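Local atomic coordinates of PKS (Streptomyces albus, PDB entry 4OQJ), a protein that probably works as a ketosynthase, forming carbon-carbon bonds between acyl units carried by acyl carrier proteins during assembly of the antibiotic oxazolomycin. Residues D39-V44 and G363-N368; P338-A343 and G432-G437; T367-L372 and G377-I382. One frame throughout, in Å; residues are numbered along the deposited sequence.

Contact 1 of 3, residues D39-V44 and G363-N368; sequences DTFWKV and GSVKTN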
loop_
_atom_site.group_PDB
_atom_site.type_symbol
_atom_site.label_atom_id
_atom_site.label_comp_id
_atom_site.label_asym_id
_atom_site.label_seq_id
_atom_site.Cartn_x
_atom_site.Cartn_y
_atom_site.Cartn_z
ATOM N N ASP A 39 20.079 -19.578 -5.575
ATOM C CA ASP A 39 21.079 -20.626 -5.361
ATOM C C ASP A 39 22.416 -20.020 -5.006
ATOM O O ASP A 39 23.092 -20.506 -4.098
ATOM C CB ASP A 39 21.229 -21.514 -6.592
ATOM C CG ASP A 39 20.145 -22.583 -6.686
ATOM O OD1 ASP A 39 19.289 -22.660 -5.779
ATOM O OD2 ASP A 39 20.164 -23.357 -7.669
ATOM N N THR A 40 22.813 -18.957 -5.702
ATOM C CA THR A 40 24.093 -18.331 -5.378
ATOM C C THR A 40 23.977 -17.558 -4.052
ATOM O O THR A 40 24.970 -17.358 -3.347
ATOM C CB THR A 40 24.599 -17.397 -6.514
ATOM O OG1 THR A 40 23.565 -16.501 -6.938
ATOM C CG2 THR A 40 25.041 -18.215 -7.716
ATOM N N PHE A 41 22.771 -17.119 -3.704
ATOM C CA PHE A 41 22.564 -16.435 -2.423
ATOM C C PHE A 41 22.728 -17.447 -1.290
ATOM O O PHE A 41 23.334 -17.154 -0.265
ATOM C CB PHE A 41 21.176 -15.770 -2.381
ATOM C CG PHE A 41 20.925 -14.911 -1.160
ATOM C CD1 PHE A 41 21.932 -14.109 -0.612
ATOM C CD2 PHE A 41 19.661 -14.862 -0.590
ATOM C CE1 PHE A 41 21.688 -13.306 0.505
ATOM C CE2 PHE A 41 19.403 -14.044 0.524
ATOM C CZ PHE A 41 20.425 -13.267 1.065
ATOM N N TRP A 42 22.200 -18.649 -1.486
ATOM C CA TRP A 42 22.340 -19.679 -0.481
ATOM C C TRP A 42 23.806 -20.026 -0.298
ATOM O O TRP A 42 24.228 -20.390 0.799
ATOM C CB TRP A 42 21.554 -20.929 -0.849
ATOM C CG TRP A 42 21.767 -22.009 0.145
ATOM C CD1 TRP A 42 22.329 -23.225 -0.072
ATOM C CD2 TRP A 42 21.439 -21.957 1.541
ATOM N NE1 TRP A 42 22.367 -23.942 1.100
ATOM C CE2 TRP A 42 21.822 -23.186 2.103
ATOM C CE3 TRP A 42 20.842 -20.989 2.362
ATOM C CZ2 TRP A 42 21.637 -23.480 3.456
ATOM C CZ3 TRP A 42 20.654 -21.278 3.697
ATOM C CH2 TRP A 42 21.065 -22.520 4.239
ATOM N N LYS A 43 24.587 -19.902 -1.366
ATOM C CA LYS A 43 26.016 -20.177 -1.265
ATOM C C LYS A 43 26.717 -19.106 -0.435
ATOM O O LYS A 43 27.554 -19.425 0.397
ATOM C CB LYS A 43 26.647 -20.290 -2.649
ATOM C CG LYS A 43 26.247 -21.555 -3.392
ATOM N N VAL A 44 26.358 -17.840 -0.640
ATOM C CA VAL A 44 26.889 -16.751 0.178
ATOM C C VAL A 44 26.582 -17.015 1.647
ATOM O O VAL A 44 27.437 -16.824 2.508
ATOM C CB VAL A 44 26.296 -15.366 -0.243
ATOM C CG1 VAL A 44 26.584 -14.289 0.808
ATOM C CG2 VAL A 44 26.864 -14.935 -1.598
ATOM N N GLY A 363 20.252 -13.594 14.011
ATOM C CA GLY A 363 21.232 -13.253 12.995
ATOM C C GLY A 363 20.815 -12.060 12.166
ATOM O O GLY A 363 19.686 -11.584 12.287
ATOM N N SER A 364 21.727 -11.577 11.324
ATOM C CA SER A 364 21.415 -10.485 10.407
ATOM C C SER A 364 22.128 -10.631 9.066
ATOM O O SER A 364 23.365 -10.670 9.017
ATOM C CB SER A 364 21.796 -9.140 11.012
ATOM O OG SER A 364 21.563 -8.120 10.044
ATOM N N VAL A 365 21.353 -10.707 7.984
ATOM C CA VAL A 365 21.921 -10.771 6.634
ATOM C C VAL A 365 22.617 -9.458 6.263
ATOM O O VAL A 365 23.387 -9.399 5.304
ATOM C CB VAL A 365 20.851 -11.099 5.581
ATOM C CG1 VAL A 365 19.917 -9.886 5.306
ATOM C CG2 VAL A 365 21.493 -11.603 4.307
ATOM N N LYS A 366 22.361 -8.395 7.013
ATOM C CA LYS A 366 23.096 -7.161 6.765
ATOM C C LYS A 366 24.604 -7.381 6.995
ATOM O O LYS A 366 25.415 -6.640 6.451
ATOM C CB LYS A 366 22.566 -6.025 7.636
ATOM C CG LYS A 366 21.133 -5.617 7.232
ATOM C CD LYS A 366 20.677 -4.362 7.929
ATOM C CE LYS A 366 19.279 -3.952 7.457
ATOM N NZ LYS A 366 18.301 -5.043 7.681
ATOM N N THR A 367 24.974 -8.421 7.749
ATOM C CA THR A 367 26.398 -8.720 7.978
ATOM C C THR A 367 27.040 -9.356 6.738
ATOM O O THR A 367 28.262 -9.292 6.573
ATOM C CB THR A 367 26.625 -9.663 9.191
ATOM O OG1 THR A 367 26.120 -10.978 8.901
ATOM C CG2 THR A 367 25.965 -9.110 10.446
ATOM N N ASN A 368 26.220 -9.961 5.878
ATOM C CA ASN A 368 26.704 -10.509 4.608
ATOM C C ASN A 368 26.735 -9.432 3.520
ATOM O O ASN A 368 27.763 -9.214 2.883
ATOM C CB ASN A 368 25.824 -11.675 4.109
ATOM C CG ASN A 368 25.702 -12.810 5.102
ATOM O OD1 ASN A 368 24.868 -12.785 6.013
ATOM N ND2 ASN A 368 26.502 -13.842 4.900
#
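Phe41 and Val44 of helix 38-46 meet Asn368 of the KTNVGH motif (366-371) of ketosynthases and Val365, which stands just before it. The Phe41 ring comes in by its edge. Its CZ lies 3.8 Å from Val365 CG2, close to the ring plane, and the two side chains cross at about a right angle. Phe41 CG stands anti to the backbone N (chi1 -174°), which swings the ring end toward Val365. The Val44 and Asn368 side chains slide past each other in opposite directions, with Val44 CG1 4.1 Å from Asn368 ND2. Val44 O, at 3.9 Å from Asn368 ND2, is too far for a bond. That amide instead donates to Arg49 O.

The turn that presents Val365 and Asn368 is braced from within. Ser364 OG accepts from Lys366 N (3.1 Å), a capping bond before the turn that leads into the helix. Ser364 O takes two donors, Thr367 N and Thr367 OG1. Thr367 OG1 lies 2.8 Å from Ser364 O, nearly in line with its C=O bond. Lys366 NZ reaches His329 O. Leu386 of helix 376-390 also covers Phe41. This buried contact joins helix 38-46 to the short helix that carries the KTNVGH motif, found in ketosynthases of the thiolase superfamily.

Contact 2 of 3, residues P338-A343 and G432-G437; sequences PIEVAA and GVSSFG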
loop_
_atom_site.group_PDB
_atom_site.type_symbol
_atom_site.label_atom_id
_atom_site.label_comp_id
_atom_site.label_asym_id
_atom_site.label_seq_id
_atom_site.Cartn_x
_atom_site.Cartn_y
_atom_site.Cartn_z
ATOM N N PRO A 338 21.119 -3.106 21.184
ATOM C CA PRO A 338 20.510 -3.463 22.479
ATOM C C PRO A 338 19.003 -3.259 22.491
ATOM O O PRO A 338 18.280 -4.029 23.113
ATOM C CB PRO A 338 21.191 -2.507 23.467
ATOM C CG PRO A 338 22.498 -2.175 22.816
ATOM C CD PRO A 338 22.204 -2.121 21.346
ATOM N N ILE A 339 18.535 -2.232 21.794
ATOM C CA ILE A 339 17.107 -1.961 21.711
ATOM C C ILE A 339 16.377 -3.108 20.997
ATOM O O ILE A 339 15.309 -3.552 21.445
ATOM C CB ILE A 339 16.846 -0.595 20.998
ATOM C CG1 ILE A 339 17.139 0.552 21.988
ATOM C CG2 ILE A 339 15.427 -0.503 20.453
ATOM C CD1 ILE A 339 16.828 1.932 21.482
ATOM N N GLU A 340 16.941 -3.608 19.902
ATOM C CA GLU A 340 16.244 -4.646 19.150
ATOM C C GLU A 340 16.086 -5.908 20.010
ATOM O O GLU A 340 15.028 -6.540 20.021
ATOM C CB GLU A 340 16.963 -4.985 17.834
ATOM C CG GLU A 340 16.180 -6.021 17.029
ATOM C CD GLU A 340 16.569 -6.092 15.562
ATOM O OE1 GLU A 340 17.631 -5.537 15.197
ATOM O OE2 GLU A 340 15.797 -6.705 14.782
ATOM N N VAL A 341 17.125 -6.253 20.750
ATOM C CA VAL A 341 17.096 -7.451 21.581
ATOM C C VAL A 341 16.194 -7.243 22.794
ATOM O O VAL A 341 15.506 -8.166 23.224
ATOM C CB VAL A 341 18.503 -7.837 22.016
ATOM C CG1 VAL A 341 18.477 -9.034 22.960
ATOM C CG2 VAL A 341 19.357 -8.155 20.770
ATOM N N ALA A 342 16.202 -6.036 23.353
ATOM C CA ALA A 342 15.302 -5.714 24.459
ATOM C C ALA A 342 13.847 -5.861 24.018
ATOM O O ALA A 342 13.006 -6.344 24.769
ATOM C CB ALA A 342 15.558 -4.305 24.973
ATOM N N ALA A 343 13.558 -5.457 22.788
ATOM C CA ALA A 343 12.203 -5.532 22.260
ATOM C C ALA A 343 11.785 -6.983 22.023
ATOM O O ALA A 343 10.669 -7.368 22.347
ATOM C CB ALA A 343 12.096 -4.730 20.966
ATOM N N GLY A 432 11.133 -15.856 12.893
ATOM C CA GLY A 432 10.639 -14.502 12.740
ATOM C C GLY A 432 11.576 -13.672 11.874
ATOM O O GLY A 432 12.795 -13.874 11.874
ATOM N N VAL A 433 11.000 -12.733 11.141
ATOM C CA VAL A 433 11.758 -11.807 10.323
ATOM C C VAL A 433 11.296 -10.385 10.606
ATOM O O VAL A 433 10.117 -10.064 10.402
ATOM C CB VAL A 433 11.576 -12.103 8.831
ATOM C CG1 VAL A 433 12.495 -11.217 8.003
ATOM C CG2 VAL A 433 11.817 -13.562 8.545
ATOM N N SER A 434 12.220 -9.534 11.051
ATOM C CA SER A 434 11.911 -8.142 11.379
ATOM C C SER A 434 12.450 -7.154 10.367
ATOM O O SER A 434 13.515 -7.352 9.790
ATOM C CB SER A 434 12.486 -7.785 12.750
ATOM O OG SER A 434 11.849 -8.534 13.761
ATOM N N SER A 435 11.732 -6.054 10.197
ATOM C CA SER A 435 12.234 -4.923 9.428
ATOM C C SER A 435 11.628 -3.629 9.966
ATOM O O SER A 435 10.408 -3.488 9.998
ATOM C CB SER A 435 11.919 -5.118 7.949
ATOM O OG SER A 435 12.605 -4.175 7.162
ATOM N N PHE A 436 12.482 -2.690 10.387
ATOM C CA PHE A 436 12.044 -1.433 10.995
ATOM C C PHE A 436 12.527 -0.228 10.194
ATOM O O PHE A 436 13.720 -0.046 9.989
ATOM C CB PHE A 436 12.557 -1.324 12.428
ATOM C CG PHE A 436 12.326 -2.555 13.239
ATOM C CD1 PHE A 436 11.085 -3.167 13.255
ATOM C CD2 PHE A 436 13.355 -3.123 13.970
ATOM C CE1 PHE A 436 10.874 -4.307 14.013
ATOM C CE2 PHE A 436 13.144 -4.274 14.722
ATOM C CZ PHE A 436 11.916 -4.857 14.743
ATOM N N GLY A 437 11.592 0.592 9.732
ATOM C CA GLY A 437 11.932 1.708 8.864
ATOM C C GLY A 437 12.208 3.041 9.542
ATOM O O GLY A 437 11.687 3.337 10.614
HETATM O O HOH W 1 13.542 -7.801 15.830
#
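The Glu340 carboxylate and the Phe436 ring are the flat groups here, with planes 62° apart. Glu340 OE2 approaches the ring obliquely, 3.6 Å from Phe436 CE2, and Glu340 CD lies 4.0 Å from the same CE2. Both carboxylate oxygens are occupied by backbone N-H groups: OE2 accepts from His329 N and OE1 from Gly330 N. Glu340 reaches them because CG stands anti to the backbone N (chi1 -177°) and the chain runs on extended.

The contact joins helix 336-348 to strand 430-436 of the mixed thiolase-fold sheet. The two backbones are well apart, with Glu340 CA 9.6 Å from Ser434 CA. The Glu340 side chain, the Phe436 ring and one water lie between them. The water donates to Glu340 OE2 at 2.7 Å and is hydrogen-bonded to Ser434 OG at 2.8 Å. His329 N, Gly330 N and the water all meet the buried carboxylate. His329 probably corresponds to the active-site histidine of the HGT motif of ketosynthases, and Glu340 accepts from its backbone N. Ser434 OG also bonds His444 ND1 on the neighbouring strand.

Contact 3 of 3, residues T367-L372 and G377-I382; sequences TNVGHL and GMAGLI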
loop_
_atom_site.group_PDB
_atom_site.type_symbol
_atom_site.label_atom_id
_atom_site.label_comp_id
_atom_site.label_asym_id
_atom_site.label_seq_id
_atom_site.Cartn_x
_atom_site.Cartn_y
_atom_site.Cartn_z
ATOM N N THR A 367 24.974 -8.421 7.749
ATOM C CA THR A 367 26.398 -8.720 7.978
ATOM C C THR A 367 27.040 -9.356 6.738
ATOM O O THR A 367 28.262 -9.292 6.573
ATOM C CB THR A 367 26.625 -9.663 9.191
ATOM O OG1 THR A 367 26.120 -10.978 8.901
ATOM C CG2 THR A 367 25.965 -9.110 10.446
ATOM N N ASN A 368 26.220 -9.961 5.878
ATOM C CA ASN A 368 26.704 -10.509 4.608
ATOM C C ASN A 368 26.735 -9.432 3.520
ATOM O O ASN A 368 27.763 -9.214 2.883
ATOM C CB ASN A 368 25.824 -11.675 4.109
ATOM C CG ASN A 368 25.702 -12.810 5.102
ATOM O OD1 ASN A 368 24.868 -12.785 6.013
ATOM N ND2 ASN A 368 26.502 -13.842 4.900
ATOM N N VAL A 369 25.590 -8.781 3.293
ATOM C CA VAL A 369 25.397 -7.978 2.083
ATOM C C VAL A 369 25.158 -6.496 2.344
ATOM O O VAL A 369 24.926 -5.734 1.402
ATOM C CB VAL A 369 24.205 -8.513 1.231
ATOM C CG1 VAL A 369 24.451 -9.947 0.802
ATOM C CG2 VAL A 369 22.871 -8.384 1.990
ATOM N N GLY A 370 25.237 -6.085 3.606
ATOM C CA GLY A 370 24.893 -4.728 3.996
ATOM C C GLY A 370 23.395 -4.466 4.064
ATOM O O GLY A 370 22.576 -5.372 3.997
ATOM N N HIS A 371 23.065 -3.190 4.172
ATOM C CA HIS A 371 21.724 -2.698 4.397
ATOM C C HIS A 371 21.116 -2.318 3.057
ATOM O O HIS A 371 21.460 -1.277 2.504
ATOM C CB HIS A 371 21.781 -1.494 5.358
ATOM C CG HIS A 371 20.447 -1.030 5.845
ATOM N ND1 HIS A 371 19.279 -1.250 5.152
ATOM C CD2 HIS A 371 20.097 -0.351 6.970
ATOM C CE1 HIS A 371 18.263 -0.729 5.821
ATOM N NE2 HIS A 371 18.733 -0.177 6.924
ATOM N N LEU A 372 20.211 -3.154 2.541
ATOM C CA LEU A 372 19.624 -2.933 1.211
ATOM C C LEU A 372 18.452 -1.963 1.213
ATOM O O LEU A 372 17.688 -1.884 0.240
ATOM C CB LEU A 372 19.192 -4.277 0.607
ATOM C CG LEU A 372 20.241 -4.991 -0.261
ATOM C CD1 LEU A 372 21.561 -5.031 0.407
ATOM C CD2 LEU A 372 19.806 -6.408 -0.606
ATOM N N GLY A 377 14.305 -5.959 3.743
ATOM C CA GLY A 377 13.410 -6.999 4.190
ATOM C C GLY A 377 13.362 -8.184 3.248
ATOM O O GLY A 377 13.095 -9.308 3.690
HETATM N N MSE A 378 13.594 -7.954 1.956
HETATM C CA MSE A 378 13.653 -9.073 1.001
HETATM C C MSE A 378 14.891 -9.922 1.268
HETATM O O MSE A 378 14.832 -11.144 1.265
HETATM C CB MSE A 378 13.688 -8.581 -0.459
HETATM C CG MSE A 378 12.331 -8.268 -1.096
HETATM SE SE MSE A 378 11.129 -9.814 -1.145
HETATM C CE MSE A 378 10.077 -9.030 0.167
ATOM N N ALA A 379 16.021 -9.270 1.501
ATOM C CA ALA A 379 17.240 -10.004 1.789
ATOM C C ALA A 379 17.052 -10.829 3.076
ATOM O O ALA A 379 17.453 -11.992 3.147
ATOM C CB ALA A 379 18.424 -9.050 1.914
ATOM N N GLY A 380 16.383 -10.251 4.065
ATOM C CA GLY A 380 16.141 -10.943 5.331
ATOM C C GLY A 380 15.142 -12.101 5.211
ATOM O O GLY A 380 15.363 -13.180 5.752
ATOM N N LEU A 381 14.037 -11.870 4.505
ATOM C CA LEU A 381 12.999 -12.886 4.348
ATOM C C LEU A 381 13.493 -14.043 3.484
ATOM O O LEU A 381 13.292 -15.215 3.826
ATOM C CB LEU A 381 11.733 -12.269 3.746
ATOM C CG LEU A 381 10.552 -13.211 3.455
ATOM C CD1 LEU A 381 10.141 -14.005 4.688
ATOM C CD2 LEU A 381 9.376 -12.408 2.930
ATOM N N ILE A 382 14.162 -13.720 2.378
ATOM C CA ILE A 382 14.626 -14.757 1.476
ATOM C C ILE A 382 15.724 -15.580 2.139
ATOM O O ILE A 382 15.736 -16.777 1.962
ATOM C CB ILE A 382 15.088 -14.179 0.122
ATOM C CG1 ILE A 382 13.852 -13.702 -0.649
ATOM C CG2 ILE A 382 15.809 -15.252 -0.711
ATOM C CD1 ILE A 382 14.137 -12.930 -1.923
#
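Val369 and Leu372 both turn their side chains toward Ala379, in the ketosynthase fold. Val369 ends helix 366-369. Leu372 lies in the loop 370-375 that leads to helix 376-390, and the contact folds this loop back on the second helix. The NVGH part of the KTNVGH motif spans the turn between. Ala379 CB points at the loop. Leu372 CD2 is the branch that meets it, 3.9 Å from Ala379 CB. Val369 CG2 comes from another direction and stays looser, 4.5 Å from Ala379 CB. Seen from Ala379 CB, the two methyls lie about 64° apart. All three residues are buried, and the contact is wholly apolar.

The turn between Val369 and Leu372 explains how both can face the same methyl. Gly370 is the first residue to leave the helix, and its phi of 77° is one that glycine adopts easily. His371 follows; its ND1 bonds Asp373 N, and its NE2 bonds a bound glycerol. In related ketosynthases the histidine of this motif belongs to the active site, so His371 probably does too.

On helix 376-390, Met378 (selenomethionine) and Leu381 pack instead on helix 195-209. Leu372 has chi1 near -91°, well off the staggered value. Its other branch, CD1, rests 3.9 Å from Val369 CG2 in its own segment.

How the contacts relate
Contacts 1 and 3 share Thr367 and Asn368, and their centres are 7 Å apart. They touch directly: Val365 CG1 lies 3.8 Å from Ala379 C, and helix 376-390 borders both. Contact 2 is farther off, its centre about 14 Å from that of contact 3 and about 19 Å from that of contact 1. It touches contact 3 through Val433 CG1, 3.9 Å from Leu381 N. Contacts 1 and 2 do not touch, but both bond the backbone of His329. With His371 it probably belongs to the active site, which contacts 2 and 3 would then border. Lys366 CE also packs 3.5 Å from His371 CG. Glycerol binds at both His371 and Phe436, consistent with a pocket there.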